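Local coordinates for protein hydrogenase maturation factor (Thermoanaerobacter tengcongensis, PDB 3VTH) that probably transfers the carbamoyl group of carbamoyl phosphate to the C-terminal cysteine of HypE, consuming ATP, in the maturation of [NiFe]-hydrogenases, at residues S168-D173 / Q182-F187; F93-S98 / R177-Q182; I551-L556 / L582-R587; K539-P542 / L546-K549; K264-S269 / D302-M307. All coordinates share one frame; numbering follows the deposited sequence.

Contact 1. Residues S168-D173 / Q182-F187; sequences SREYHD and QPVACF. With ZN (zinc ion), chain D.
The second zinc finger of HypF is closed here, where E170 and Y171 at the end of helix 165-171 meet Q182 and V184 of the loop that returns toward the metal. The SG of C186 binds the zinc ion at 2.3 Å, and C164, C167 and C189 complete the four-cysteine site. Y171 points its ring at the loop because CG lies anti to the backbone N (chi1 -177°). Its hydroxyl, Y171 OH, accepts a hydrogen bond from Q182 NE2 at 2.8 Å, tilted from the amide plane, and the N-H...O angle is 145°. The amide plane of Q182 stands 79° from the ring. A water donates to Q182 OE1 at 2.6 Å, and R153 N supplies that oxygen with a second donor. The compact branched V184 suits a place against the ring edge: its CG1 comes 3.9 Å from Y171 CD2, while its CG2 lies 3.8 Å from E170 OE1. The E170 carboxylate itself is paired with R128. A phenylalanine in place of Y171 would probably keep the ring packing but leave Q182 NE2 without this acceptor, its amide freer to turn. With Y171 OH on NE2 and R153 N on OE1, Q182 is probably held in place next to R26, the predicted acylphosphatase active-site arginine.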
# COMPACT_ATOMS: atom_id res chain seq x y z
N SER A 168 34.74 -11.85 -0.76
CA SER A 168 35.56 -10.77 -1.31
C SER A 168 36.16 -11.10 -2.68
O SER A 168 36.24 -10.23 -3.56
CB SER A 168 36.67 -10.41 -0.33
OG SER A 168 37.48 -9.38 -0.87
N ARG A 169 36.52 -12.36 -2.89
CA ARG A 169 36.99 -12.83 -4.18
C ARG A 169 35.89 -12.75 -5.23
O ARG A 169 36.10 -12.28 -6.30
CB ARG A 169 37.56 -14.25 -4.10
CG ARG A 169 38.94 -14.31 -3.44
CD ARG A 169 39.69 -15.66 -3.48
NE ARG A 169 38.83 -16.83 -3.49
CZ ARG A 169 38.76 -17.76 -2.52
NH1 ARG A 169 39.52 -17.69 -1.45
NH2 ARG A 169 37.92 -18.76 -2.65
N GLU A 170 34.70 -13.17 -4.87
CA GLU A 170 33.55 -13.06 -5.74
C GLU A 170 33.24 -11.61 -6.08
O GLU A 170 33.00 -11.27 -7.24
CB GLU A 170 32.31 -13.68 -5.08
CG GLU A 170 32.35 -15.20 -4.94
CD GLU A 170 31.08 -15.71 -4.25
OE1 GLU A 170 30.58 -15.04 -3.33
OE2 GLU A 170 30.56 -16.78 -4.64
N TYR A 171 33.26 -10.76 -5.05
CA TYR A 171 33.02 -9.32 -5.17
C TYR A 171 34.00 -8.67 -6.17
O TYR A 171 33.61 -7.77 -6.93
CB TYR A 171 33.16 -8.66 -3.80
CG TYR A 171 32.87 -7.17 -3.76
CD1 TYR A 171 33.87 -6.23 -4.04
CD2 TYR A 171 31.60 -6.71 -3.43
CE1 TYR A 171 33.58 -4.85 -3.99
CE2 TYR A 171 31.32 -5.34 -3.37
CZ TYR A 171 32.30 -4.43 -3.65
OH TYR A 171 32.00 -3.08 -3.61
N HIS A 172 35.25 -9.11 -6.14
CA HIS A 172 36.29 -8.54 -7.01
C HIS A 172 36.49 -9.28 -8.34
O HIS A 172 37.39 -8.93 -9.10
CB HIS A 172 37.63 -8.40 -6.24
CG HIS A 172 37.58 -7.34 -5.17
ND1 HIS A 172 37.44 -7.64 -3.84
CD2 HIS A 172 37.62 -5.99 -5.26
CE1 HIS A 172 37.41 -6.52 -3.14
NE2 HIS A 172 37.51 -5.50 -3.98
N ASP A 173 35.67 -10.29 -8.61
CA ASP A 173 35.79 -11.12 -9.82
C ASP A 173 34.78 -10.71 -10.89
O ASP A 173 33.58 -10.99 -10.74
CB ASP A 173 35.60 -12.60 -9.44
CG ASP A 173 35.72 -13.55 -10.63
OD1 ASP A 173 36.05 -13.11 -11.75
OD2 ASP A 173 35.45 -14.76 -10.44
N GLN A 182 26.93 -5.28 -3.43
CA GLN A 182 27.06 -4.66 -2.11
C GLN A 182 26.64 -5.55 -0.93
O GLN A 182 27.29 -5.50 0.11
CB GLN A 182 26.36 -3.29 -2.05
CG GLN A 182 27.03 -2.22 -2.93
CD GLN A 182 28.52 -2.06 -2.62
OE1 GLN A 182 28.92 -1.81 -1.48
NE2 GLN A 182 29.34 -2.23 -3.65
N PRO A 183 25.56 -6.35 -1.07
CA PRO A 183 25.18 -7.18 0.07
C PRO A 183 25.80 -8.60 0.14
O PRO A 183 25.38 -9.39 0.98
CB PRO A 183 23.67 -7.31 -0.09
CG PRO A 183 23.44 -7.23 -1.57
CD PRO A 183 24.56 -6.40 -2.15
N VAL A 184 26.78 -8.90 -0.70
CA VAL A 184 27.34 -10.27 -0.76
C VAL A 184 27.80 -10.82 0.61
O VAL A 184 28.55 -10.16 1.35
CB VAL A 184 28.49 -10.39 -1.81
CG1 VAL A 184 29.69 -9.52 -1.43
CG2 VAL A 184 28.93 -11.85 -1.99
N ALA A 185 27.33 -12.01 0.94
CA ALA A 185 27.68 -12.68 2.19
C ALA A 185 27.41 -14.16 2.04
O ALA A 185 26.84 -14.58 1.03
CB ALA A 185 26.87 -12.09 3.36
N CYS A 186 27.78 -14.94 3.07
CA CYS A 186 27.65 -16.39 3.03
C CYS A 186 27.49 -16.93 4.45
O CYS A 186 27.39 -16.16 5.40
CB CYS A 186 28.87 -17.02 2.35
SG CYS A 186 30.41 -16.98 3.35
N PHE A 187 27.47 -18.26 4.59
CA PHE A 187 27.40 -18.89 5.92
C PHE A 187 28.47 -18.36 6.88
O PHE A 187 28.21 -18.16 8.07
CB PHE A 187 27.53 -20.42 5.82
CG PHE A 187 26.22 -21.13 5.56
CD1 PHE A 187 25.21 -21.14 6.51
CD2 PHE A 187 26.01 -21.79 4.35
CE1 PHE A 187 24.00 -21.79 6.28
CE2 PHE A 187 24.79 -22.45 4.10
CZ PHE A 187 23.80 -22.45 5.07
ZN ZN D . 31.35 -14.91 2.98
O HOH W 1 31.31 -1.33 -0.71

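Contact 2. Residues F93-S98 / R177-Q182; sequences FKIVGS and RRFHAQ
I95, H180 and F179 join two domains: I95 belongs to strand 93-95, an outermost strand of the acylphosphatase-like sheet, and the aromatic pair to the loop of the second zinc finger. I95 and H180 approach from opposite directions. With CG1 anti to the carbonyl carbon (chi1 -57°) and the chain extended beyond it, I95 places its CD1 methyl over the middle of the imidazole, 3.5 Å from the centroid of the H180 ring and 13° off the ring normal, a CH-pi contact. A long, branched aliphatic chain suits this place, since I95 CG2 also comes within 3.8 Å of H180 ND1. The H180 ring also stacks on Y171. A serine in place of H180 would probably leave the I95 methyl without its aromatic platform and Y171 without its stacking mate. F179, buried and meeting F30 of helix 25-35, flanks the same methyl: its CE1 lies 4.0 Å from I95 CD1, while H180 CD2 sits 3.6 Å above the F179 ring plane, offset toward the rim.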
# COMPACT_ATOMS: atom_id res chain seq x y z
N PHE A 93 39.12 1.24 -17.28
CA PHE A 93 37.81 1.55 -16.72
C PHE A 93 37.69 0.96 -15.31
O PHE A 93 38.06 -0.18 -15.09
CB PHE A 93 36.67 1.02 -17.60
CG PHE A 93 35.33 1.57 -17.20
CD1 PHE A 93 34.58 0.95 -16.22
CD2 PHE A 93 34.85 2.75 -17.76
CE1 PHE A 93 33.37 1.48 -15.82
CE2 PHE A 93 33.63 3.28 -17.36
CZ PHE A 93 32.90 2.64 -16.39
N LYS A 94 37.19 1.76 -14.37
CA LYS A 94 37.12 1.35 -12.97
C LYS A 94 35.82 1.78 -12.31
O LYS A 94 35.29 2.86 -12.61
CB LYS A 94 38.30 1.92 -12.17
CG LYS A 94 39.66 1.27 -12.44
CD LYS A 94 40.76 1.96 -11.61
CE LYS A 94 42.01 1.10 -11.48
NZ LYS A 94 41.76 -0.13 -10.64
N ILE A 95 35.29 0.94 -11.41
CA ILE A 95 34.29 1.38 -10.45
C ILE A 95 35.05 2.07 -9.32
O ILE A 95 35.99 1.48 -8.76
CB ILE A 95 33.47 0.19 -9.87
CG1 ILE A 95 32.80 -0.62 -10.99
CG2 ILE A 95 32.42 0.69 -8.85
CD1 ILE A 95 32.24 -1.99 -10.54
N VAL A 96 34.67 3.31 -9.00
CA VAL A 96 35.37 4.07 -7.95
C VAL A 96 34.46 4.37 -6.75
O VAL A 96 33.27 4.04 -6.78
CB VAL A 96 36.06 5.38 -8.49
CG1 VAL A 96 37.03 5.04 -9.61
CG2 VAL A 96 35.03 6.40 -8.96
N GLY A 97 35.05 4.96 -5.70
CA GLY A 97 34.34 5.27 -4.46
C GLY A 97 33.16 6.21 -4.68
O GLY A 97 33.19 7.04 -5.58
N SER A 98 32.11 6.05 -3.86
CA SER A 98 30.92 6.89 -3.96
C SER A 98 31.20 8.34 -3.51
O SER A 98 32.07 8.57 -2.68
CB SER A 98 29.79 6.31 -3.12
OG SER A 98 29.38 5.07 -3.66
N ARG A 177 28.78 -13.44 -10.91
CA ARG A 177 27.54 -12.67 -10.97
C ARG A 177 27.38 -11.77 -9.75
O ARG A 177 26.58 -10.82 -9.78
CB ARG A 177 26.32 -13.54 -11.24
CG ARG A 177 25.78 -14.28 -10.04
CD ARG A 177 24.54 -15.08 -10.44
NE ARG A 177 23.84 -15.54 -9.26
CZ ARG A 177 22.89 -14.84 -8.64
NH1 ARG A 177 22.52 -13.65 -9.09
NH2 ARG A 177 22.30 -15.34 -7.57
N ARG A 178 28.17 -12.03 -8.70
CA ARG A 178 28.19 -11.16 -7.52
C ARG A 178 29.35 -10.14 -7.53
O ARG A 178 29.69 -9.58 -6.48
CB ARG A 178 28.20 -11.97 -6.22
CG ARG A 178 26.86 -12.58 -5.90
CD ARG A 178 26.90 -13.41 -4.61
NE ARG A 178 25.57 -13.93 -4.30
CZ ARG A 178 25.10 -15.07 -4.77
NH1 ARG A 178 25.85 -15.84 -5.58
NH2 ARG A 178 23.87 -15.45 -4.45
N PHE A 179 29.94 -9.91 -8.70
CA PHE A 179 30.90 -8.82 -8.90
C PHE A 179 30.32 -7.50 -8.38
O PHE A 179 29.24 -7.08 -8.81
CB PHE A 179 31.23 -8.70 -10.39
CG PHE A 179 32.28 -7.67 -10.72
CD1 PHE A 179 31.97 -6.62 -11.58
CD2 PHE A 179 33.57 -7.77 -10.22
CE1 PHE A 179 32.95 -5.67 -11.93
CE2 PHE A 179 34.56 -6.83 -10.55
CZ PHE A 179 34.24 -5.78 -11.40
N HIS A 180 31.02 -6.88 -7.44
CA HIS A 180 30.55 -5.64 -6.80
C HIS A 180 29.11 -5.67 -6.30
O HIS A 180 28.38 -4.67 -6.37
CB HIS A 180 30.81 -4.44 -7.71
CG HIS A 180 32.21 -3.93 -7.64
ND1 HIS A 180 32.53 -2.70 -7.11
CD2 HIS A 180 33.39 -4.51 -7.97
CE1 HIS A 180 33.84 -2.52 -7.16
NE2 HIS A 180 34.38 -3.61 -7.68
N ALA A 181 28.69 -6.83 -5.77
CA ALA A 181 27.39 -6.95 -5.14
C ALA A 181 27.50 -6.45 -3.71
O ALA A 181 28.09 -7.13 -2.86
CB ALA A 181 26.88 -8.40 -5.18
N GLN A 182 26.93 -5.28 -3.43
CA GLN A 182 27.06 -4.66 -2.11
C GLN A 182 26.64 -5.55 -0.93
O GLN A 182 27.29 -5.50 0.11
CB GLN A 182 26.36 -3.29 -2.05
CG GLN A 182 27.03 -2.22 -2.93
CD GLN A 182 28.52 -2.06 -2.62
OE1 GLN A 182 28.92 -1.81 -1.48
NE2 GLN A 182 29.34 -2.23 -3.65

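Contact 3. Residues I551-L556 / L582-R587; sequences IYRTAL and LKQIDR
The guanidinium of R553 and the amide of Q584 meet obliquely, their planes 56° apart, with R553 NH2 3.8 Å from Q584 OE1. That is too long for a hydrogen bond, so the approach of the amide oxygen is at most a loose electrostatic one; NH2 has its real partner in the backbone oxygen of P542. R553 comes to this place by a bend at chi3 (62°), which swings the guanidinium toward the neighbouring helix, whereas Q584 reaches out with its chain extended beyond CG. A long polar residue suits Q584, which is partly exposed. The rest of the contact is loose: a methyl, I585 CD1, lies 4.5 Å from the backbone oxygen L556 O, and the side chains of L556 and L582 contribute buried surface without close contact. L556 also packs on F569 and V570, and I585 on F560. The arrangement is plain packing of helix 551-559 against helix 575-587 in the second subdomain of the Kae1-like carbamoyltransferase domain, an actin-like ATPase fold.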
# COMPACT_ATOMS: atom_id res chain seq x y z
N ILE A 551 -23.68 -0.76 14.59
CA ILE A 551 -24.26 -0.27 13.35
C ILE A 551 -25.79 -0.24 13.30
O ILE A 551 -26.35 0.41 12.43
CB ILE A 551 -23.70 -0.99 12.08
CG1 ILE A 551 -24.20 -2.43 11.99
CG2 ILE A 551 -22.16 -0.91 12.05
CD1 ILE A 551 -23.82 -3.11 10.67
N TYR A 552 -26.45 -0.93 14.22
CA TYR A 552 -27.91 -0.78 14.30
C TYR A 552 -28.27 0.67 14.67
O TYR A 552 -29.33 1.15 14.30
CB TYR A 552 -28.55 -1.79 15.26
CG TYR A 552 -28.08 -1.68 16.70
CD1 TYR A 552 -26.94 -2.36 17.14
CD2 TYR A 552 -28.79 -0.90 17.62
CE1 TYR A 552 -26.51 -2.25 18.47
CE2 TYR A 552 -28.37 -0.79 18.95
CZ TYR A 552 -27.24 -1.47 19.36
OH TYR A 552 -26.82 -1.36 20.67
N ARG A 553 -27.36 1.37 15.37
CA ARG A 553 -27.52 2.79 15.68
C ARG A 553 -27.42 3.65 14.42
O ARG A 553 -28.11 4.67 14.29
CB ARG A 553 -26.46 3.25 16.68
CG ARG A 553 -26.55 2.60 18.07
CD ARG A 553 -25.38 3.03 18.95
NE ARG A 553 -25.37 4.47 19.21
CZ ARG A 553 -25.70 5.04 20.37
NH1 ARG A 553 -26.05 4.30 21.42
NH2 ARG A 553 -25.66 6.36 20.50
N THR A 554 -26.56 3.24 13.50
CA THR A 554 -26.45 3.92 12.22
C THR A 554 -27.74 3.74 11.45
O THR A 554 -28.27 4.70 10.90
CB THR A 554 -25.25 3.39 11.39
OG1 THR A 554 -24.04 3.82 12.01
CG2 THR A 554 -25.30 3.97 9.97
N ALA A 555 -28.26 2.51 11.43
CA ALA A 555 -29.53 2.25 10.76
C ALA A 555 -30.67 3.08 11.35
O ALA A 555 -31.49 3.63 10.61
CB ALA A 555 -29.88 0.76 10.80
N LEU A 556 -30.74 3.17 12.68
CA LEU A 556 -31.78 3.99 13.33
C LEU A 556 -31.69 5.47 12.93
O LEU A 556 -32.71 6.13 12.68
CB LEU A 556 -31.70 3.85 14.85
CG LEU A 556 -32.14 2.49 15.39
CD1 LEU A 556 -31.81 2.38 16.86
CD2 LEU A 556 -33.65 2.28 15.15
N LEU A 582 -33.41 7.47 20.14
CA LEU A 582 -34.33 8.36 19.44
C LEU A 582 -34.44 9.75 20.10
O LEU A 582 -34.53 10.77 19.40
CB LEU A 582 -35.71 7.72 19.27
CG LEU A 582 -35.79 6.41 18.46
CD1 LEU A 582 -37.24 6.00 18.21
CD2 LEU A 582 -35.01 6.52 17.15
N LYS A 583 -34.41 9.78 21.43
CA LYS A 583 -34.42 11.04 22.16
C LYS A 583 -33.16 11.86 21.93
O LYS A 583 -33.24 13.07 21.77
CB LYS A 583 -34.67 10.81 23.66
CG LYS A 583 -36.13 10.57 23.99
CD LYS A 583 -36.31 10.20 25.46
CE LYS A 583 -37.70 10.55 25.95
NZ LYS A 583 -38.71 9.51 25.65
N GLN A 584 -32.00 11.20 21.91
CA GLN A 584 -30.72 11.84 21.64
C GLN A 584 -30.70 12.50 20.25
O GLN A 584 -30.28 13.65 20.11
CB GLN A 584 -29.55 10.86 21.78
CG GLN A 584 -29.28 10.44 23.22
CD GLN A 584 -28.12 9.48 23.37
OE1 GLN A 584 -27.57 9.00 22.38
NE2 GLN A 584 -27.74 9.21 24.61
N ILE A 585 -31.16 11.77 19.23
CA ILE A 585 -31.30 12.35 17.90
C ILE A 585 -32.19 13.60 17.93
O ILE A 585 -31.78 14.66 17.46
CB ILE A 585 -31.88 11.34 16.90
CG1 ILE A 585 -30.88 10.20 16.67
CG2 ILE A 585 -32.27 12.05 15.58
CD1 ILE A 585 -31.45 9.05 15.83
N ASP A 586 -33.38 13.46 18.51
CA ASP A 586 -34.36 14.54 18.59
C ASP A 586 -33.82 15.77 19.34
O ASP A 586 -34.15 16.89 19.00
CB ASP A 586 -35.64 14.04 19.28
CG ASP A 586 -36.79 15.02 19.16
OD1 ASP A 586 -37.26 15.26 18.02
OD2 ASP A 586 -37.25 15.53 20.21
N ARG A 587 -33.01 15.53 20.38
CA ARG A 587 -32.55 16.59 21.28
C ARG A 587 -31.16 17.11 20.90
O ARG A 587 -30.64 18.02 21.54
CB ARG A 587 -32.54 16.11 22.73
CG ARG A 587 -33.91 15.74 23.28
CD ARG A 587 -33.83 15.20 24.70
NE ARG A 587 -35.10 14.60 25.12
CZ ARG A 587 -35.39 14.24 26.37
NH1 ARG A 587 -34.50 14.40 27.35
NH2 ARG A 587 -36.58 13.71 26.65

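Contact 4. Residues K539-P542 / L546-K549; sequences KPLP and LAIK
A tight strand-to-helix turn of the Kae1-like carbamoyltransferase domain brings A547, in the short and weakly bonded helix 546-549, against L541 and P542 at the end of strand 530-542. Just three residues separate the two segments, so the chain must fold back sharply, and the CA atoms of P542 and A547 come within 6.8 Å. The methyl of A547 points at the strand and carries the contact: its CB lies 3.9 Å from L541 CG and 3.9 Å from the backbone oxygen P542 O. An alanine suits such a spot, where a small apolar group can sit close to a backbone without pushing helix and strand apart. L541 turns its branch point toward that methyl with CG roughly anti to the backbone N (chi1 -160°). P542 fits the strand end because its ring replaces the amide N-H, leaving no hydrogen there to donate. Around this turn, L541 is backbone-bonded to A592 of strand 591-594 and packs on V594, and its side chain also meets T554 of helix 551-559. P540 and P542 rest on I585; the strand end thus meets the short helix and helix 551-559 through L541, and helix 575-587 through P540 and P542.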
# COMPACT_ATOMS: atom_id res chain seq x y z
N LYS A 539 -28.28 12.46 7.32
CA LYS A 539 -28.98 11.70 8.34
C LYS A 539 -28.24 11.86 9.66
O LYS A 539 -27.00 11.93 9.67
CB LYS A 539 -29.03 10.20 7.98
CG LYS A 539 -29.72 9.89 6.65
CD LYS A 539 -31.23 10.23 6.75
CE LYS A 539 -31.91 10.11 5.39
NZ LYS A 539 -33.30 10.67 5.41
N PRO A 540 -29.00 11.89 10.77
CA PRO A 540 -28.37 12.03 12.09
C PRO A 540 -27.66 10.73 12.48
O PRO A 540 -28.15 9.63 12.18
CB PRO A 540 -29.56 12.31 13.02
CG PRO A 540 -30.73 11.59 12.36
CD PRO A 540 -30.47 11.75 10.86
N LEU A 541 -26.51 10.85 13.12
CA LEU A 541 -25.77 9.69 13.57
C LEU A 541 -25.56 9.88 15.07
O LEU A 541 -24.72 10.67 15.47
CB LEU A 541 -24.43 9.61 12.84
CG LEU A 541 -23.72 8.27 12.81
CD1 LEU A 541 -24.32 7.44 11.68
CD2 LEU A 541 -22.22 8.45 12.57
N PRO A 542 -26.36 9.18 15.90
CA PRO A 542 -26.31 9.35 17.35
C PRO A 542 -25.15 8.58 17.97
O PRO A 542 -24.97 7.39 17.70
CB PRO A 542 -27.65 8.76 17.81
CG PRO A 542 -27.94 7.70 16.79
CD PRO A 542 -27.43 8.25 15.48
N LEU A 546 -19.58 5.68 18.67
CA LEU A 546 -20.36 4.50 19.07
C LEU A 546 -21.04 3.82 17.89
O LEU A 546 -21.11 2.59 17.85
CB LEU A 546 -21.43 4.88 20.11
CG LEU A 546 -21.06 5.28 21.55
CD1 LEU A 546 -22.34 5.43 22.39
CD2 LEU A 546 -20.10 4.30 22.21
N ALA A 547 -21.55 4.61 16.95
CA ALA A 547 -22.29 4.06 15.80
C ALA A 547 -21.38 3.37 14.77
O ALA A 547 -21.85 2.52 14.01
CB ALA A 547 -23.16 5.13 15.14
N ILE A 548 -20.09 3.73 14.76
CA ILE A 548 -19.10 3.04 13.94
C ILE A 548 -19.18 1.52 14.12
O ILE A 548 -19.28 0.78 13.14
CB ILE A 548 -17.64 3.56 14.22
CG1 ILE A 548 -17.44 5.03 13.79
CG2 ILE A 548 -16.57 2.61 13.63
CD1 ILE A 548 -17.99 5.41 12.41
N LYS A 549 -19.17 1.06 15.38
CA LYS A 549 -19.22 -0.37 15.68
C LYS A 549 -20.61 -0.94 16.00
O LYS A 549 -20.90 -2.09 15.66
CB LYS A 549 -18.19 -0.75 16.75
CG LYS A 549 -16.74 -0.80 16.18
CD LYS A 549 -15.65 -0.57 17.23
CE LYS A 549 -15.72 -1.61 18.36
NZ LYS A 549 -14.51 -1.58 19.21

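Contact 5. Residues K264-S269 / D302-M307; sequences KYCIVS and DTLGVM. With APC (diphosphomethylphosphonic acid adenosyl ester), chain F.
C266 and L304 are brought together by their torsions. SG of C266 lies anti to the carbonyl carbon (chi1 -60°), aimed at the strand, while L304 takes an unusual chi1 of -134°, away from the staggered positions. C266 SG then packs 3.9 Å from L304 CD2 and 4.1 Å from V306 CG2, and the same L304 methyl meets Y265 CB at 4.2 Å. Cysteine suits this buried place, its polarisable sulfur packing against two aliphatic side chains. Strand 303-307 alternates: L304 and V306 point to the segment 264-269, whereas T303 turns the opposite way, toward the adenine of the bound ATP analogue. The OG1 of T303 accepts a hydrogen bond from N6 of the ligand at 3.2 Å, with an N-H...O angle of 156°. T303 O also lies 3.1 Å from ligand N6. G305 leaves room for the base, since a beta carbon there would come 3.0 Å from ligand N7. Elsewhere K245, K250, T328, S329, E334 and R382 bond the analogue. One strand thus backs a hydrophobic layer with one face and presents the T303 hydroxyl, an acceptor, to the base with the other. An acceptor facing the exocyclic amino group is consistent with selection of adenine, since the carbonyl oxygen of guanine at that position has no hydrogen to donate.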
# COMPACT_ATOMS: atom_id res chain seq x y z
N LYS A 264 -5.74 -23.99 -5.70
CA LYS A 264 -6.59 -24.97 -5.01
C LYS A 264 -7.66 -24.26 -4.19
O LYS A 264 -8.72 -24.83 -3.92
CB LYS A 264 -5.77 -25.87 -4.07
CG LYS A 264 -5.11 -27.05 -4.75
CD LYS A 264 -4.08 -27.71 -3.84
CE LYS A 264 -3.35 -28.82 -4.59
NZ LYS A 264 -2.30 -29.49 -3.75
N TYR A 265 -7.35 -23.03 -3.78
CA TYR A 265 -8.20 -22.28 -2.87
C TYR A 265 -8.84 -21.05 -3.50
O TYR A 265 -9.79 -20.48 -2.94
CB TYR A 265 -7.39 -21.83 -1.65
CG TYR A 265 -6.77 -22.95 -0.87
CD1 TYR A 265 -7.49 -23.62 0.12
CD2 TYR A 265 -5.45 -23.33 -1.10
CE1 TYR A 265 -6.92 -24.66 0.84
CE2 TYR A 265 -4.86 -24.37 -0.37
CZ TYR A 265 -5.60 -25.03 0.59
OH TYR A 265 -5.02 -26.03 1.32
N CYS A 266 -8.31 -20.62 -4.64
CA CYS A 266 -8.66 -19.32 -5.20
C CYS A 266 -8.74 -19.34 -6.70
O CYS A 266 -8.12 -20.16 -7.36
CB CYS A 266 -7.61 -18.27 -4.81
SG CYS A 266 -7.42 -18.04 -3.03
N ILE A 267 -9.53 -18.41 -7.22
CA ILE A 267 -9.52 -18.04 -8.63
C ILE A 267 -8.30 -17.14 -8.83
O ILE A 267 -8.11 -16.19 -8.07
CB ILE A 267 -10.83 -17.30 -9.02
CG1 ILE A 267 -12.03 -18.27 -8.92
CG2 ILE A 267 -10.71 -16.66 -10.42
CD1 ILE A 267 -13.42 -17.62 -9.06
N VAL A 268 -7.48 -17.45 -9.82
CA VAL A 268 -6.27 -16.66 -10.10
C VAL A 268 -6.20 -16.36 -11.60
O VAL A 268 -5.90 -17.25 -12.39
CB VAL A 268 -4.98 -17.40 -9.65
CG1 VAL A 268 -3.73 -16.50 -9.81
CG2 VAL A 268 -5.09 -17.88 -8.21
N SER A 269 -6.50 -15.13 -11.98
CA SER A 269 -6.37 -14.69 -13.37
C SER A 269 -4.90 -14.54 -13.77
O SER A 269 -4.02 -14.51 -12.90
CB SER A 269 -7.06 -13.33 -13.55
OG SER A 269 -6.32 -12.33 -12.85
N ASP A 302 -15.75 -13.47 0.69
CA ASP A 302 -15.62 -14.34 -0.48
C ASP A 302 -14.21 -14.27 -1.09
O ASP A 302 -13.97 -14.82 -2.17
CB ASP A 302 -16.72 -14.07 -1.52
CG ASP A 302 -16.58 -12.74 -2.23
OD1 ASP A 302 -15.79 -11.86 -1.81
OD2 ASP A 302 -17.29 -12.55 -3.25
N THR A 303 -13.30 -13.59 -0.39
CA THR A 303 -11.92 -13.42 -0.83
C THR A 303 -10.91 -13.91 0.23
O THR A 303 -11.22 -13.96 1.41
CB THR A 303 -11.58 -11.95 -1.12
OG1 THR A 303 -11.80 -11.18 0.07
CG2 THR A 303 -12.46 -11.39 -2.29
N LEU A 304 -9.71 -14.25 -0.22
CA LEU A 304 -8.60 -14.61 0.64
C LEU A 304 -7.42 -13.71 0.26
O LEU A 304 -7.21 -13.43 -0.92
CB LEU A 304 -8.23 -16.07 0.38
CG LEU A 304 -7.97 -17.12 1.47
CD1 LEU A 304 -8.89 -17.01 2.70
CD2 LEU A 304 -8.12 -18.53 0.81
N GLY A 305 -6.65 -13.27 1.26
CA GLY A 305 -5.42 -12.53 1.01
C GLY A 305 -4.28 -13.53 0.99
O GLY A 305 -4.03 -14.20 1.99
N VAL A 306 -3.61 -13.65 -0.16
CA VAL A 306 -2.58 -14.67 -0.33
C VAL A 306 -1.27 -14.07 -0.81
O VAL A 306 -1.26 -13.21 -1.67
CB VAL A 306 -3.03 -15.79 -1.32
CG1 VAL A 306 -1.99 -16.92 -1.39
CG2 VAL A 306 -4.36 -16.37 -0.88
N MET A 307 -0.16 -14.54 -0.24
CA MET A 307 1.16 -14.19 -0.69
C MET A 307 2.00 -15.44 -0.94
O MET A 307 1.72 -16.54 -0.40
CB MET A 307 1.86 -13.29 0.34
CG MET A 307 2.25 -14.05 1.64
SD MET A 307 2.71 -12.98 3.02
CE MET A 307 3.49 -11.64 2.13
PG APC F . -3.13 -5.20 13.58
O1G APC F . -1.79 -5.80 13.23
O2G APC F . -4.11 -6.24 14.06
O3G APC F . -3.06 -4.00 14.47
PB APC F . -3.56 -5.06 10.73
O1B APC F . -2.19 -4.59 10.37
O2B APC F . -4.69 -4.44 9.92
O3B APC F . -3.83 -4.60 12.25
PA APC F . -2.46 -7.81 9.71
O1A APC F . -2.88 -9.26 9.74
O2A APC F . -1.05 -7.55 10.11
C3A APC F . -3.67 -6.88 10.71
O5' APC F . -2.58 -7.22 8.21
C5' APC F . -3.17 -7.92 7.12
C4' APC F . -4.04 -6.94 6.34
O4' APC F . -4.52 -7.65 5.18
C3' APC F . -5.27 -6.53 7.16
O3' APC F . -5.57 -5.13 7.01
C2' APC F . -6.39 -7.34 6.55
O2' APC F . -7.68 -6.74 6.76
C1' APC F . -5.93 -7.48 5.10
N9 APC F . -6.58 -8.68 4.58
C8 APC F . -6.27 -9.98 4.83
N7 APC F . -7.14 -10.79 4.20
C5 APC F . -8.02 -10.01 3.54
C6 APC F . -9.21 -10.22 2.68
N6 APC F . -9.64 -11.46 2.38
N1 APC F . -9.85 -9.12 2.21
C2 APC F . -9.43 -7.87 2.48
N3 APC F . -8.37 -7.59 3.26
C4 APC F . -7.65 -8.61 3.79

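Overall arrangement
Contacts 1 and 2 form one unit at the finger: they share Q182, touch through Y171 O and H180 N at 2.8 Å, and both lie next to R26 of the predicted acylphosphatase site, the side chains of Q182 and I95 lying about 3 and 4 Å from it. Contacts 3 and 4 make a second unit in the carbamoyltransferase domain, with centres 7 Å apart; there the side chain of L541 stays about 11 Å from the nucleotide near the iron. Contact 5, at the other nucleotide, stands between them, its centre 39 Å from those of contacts 1 and 3. Contacts 2 and 3 are 68 Å apart, centre to centre, on opposite sides of the chain's centre.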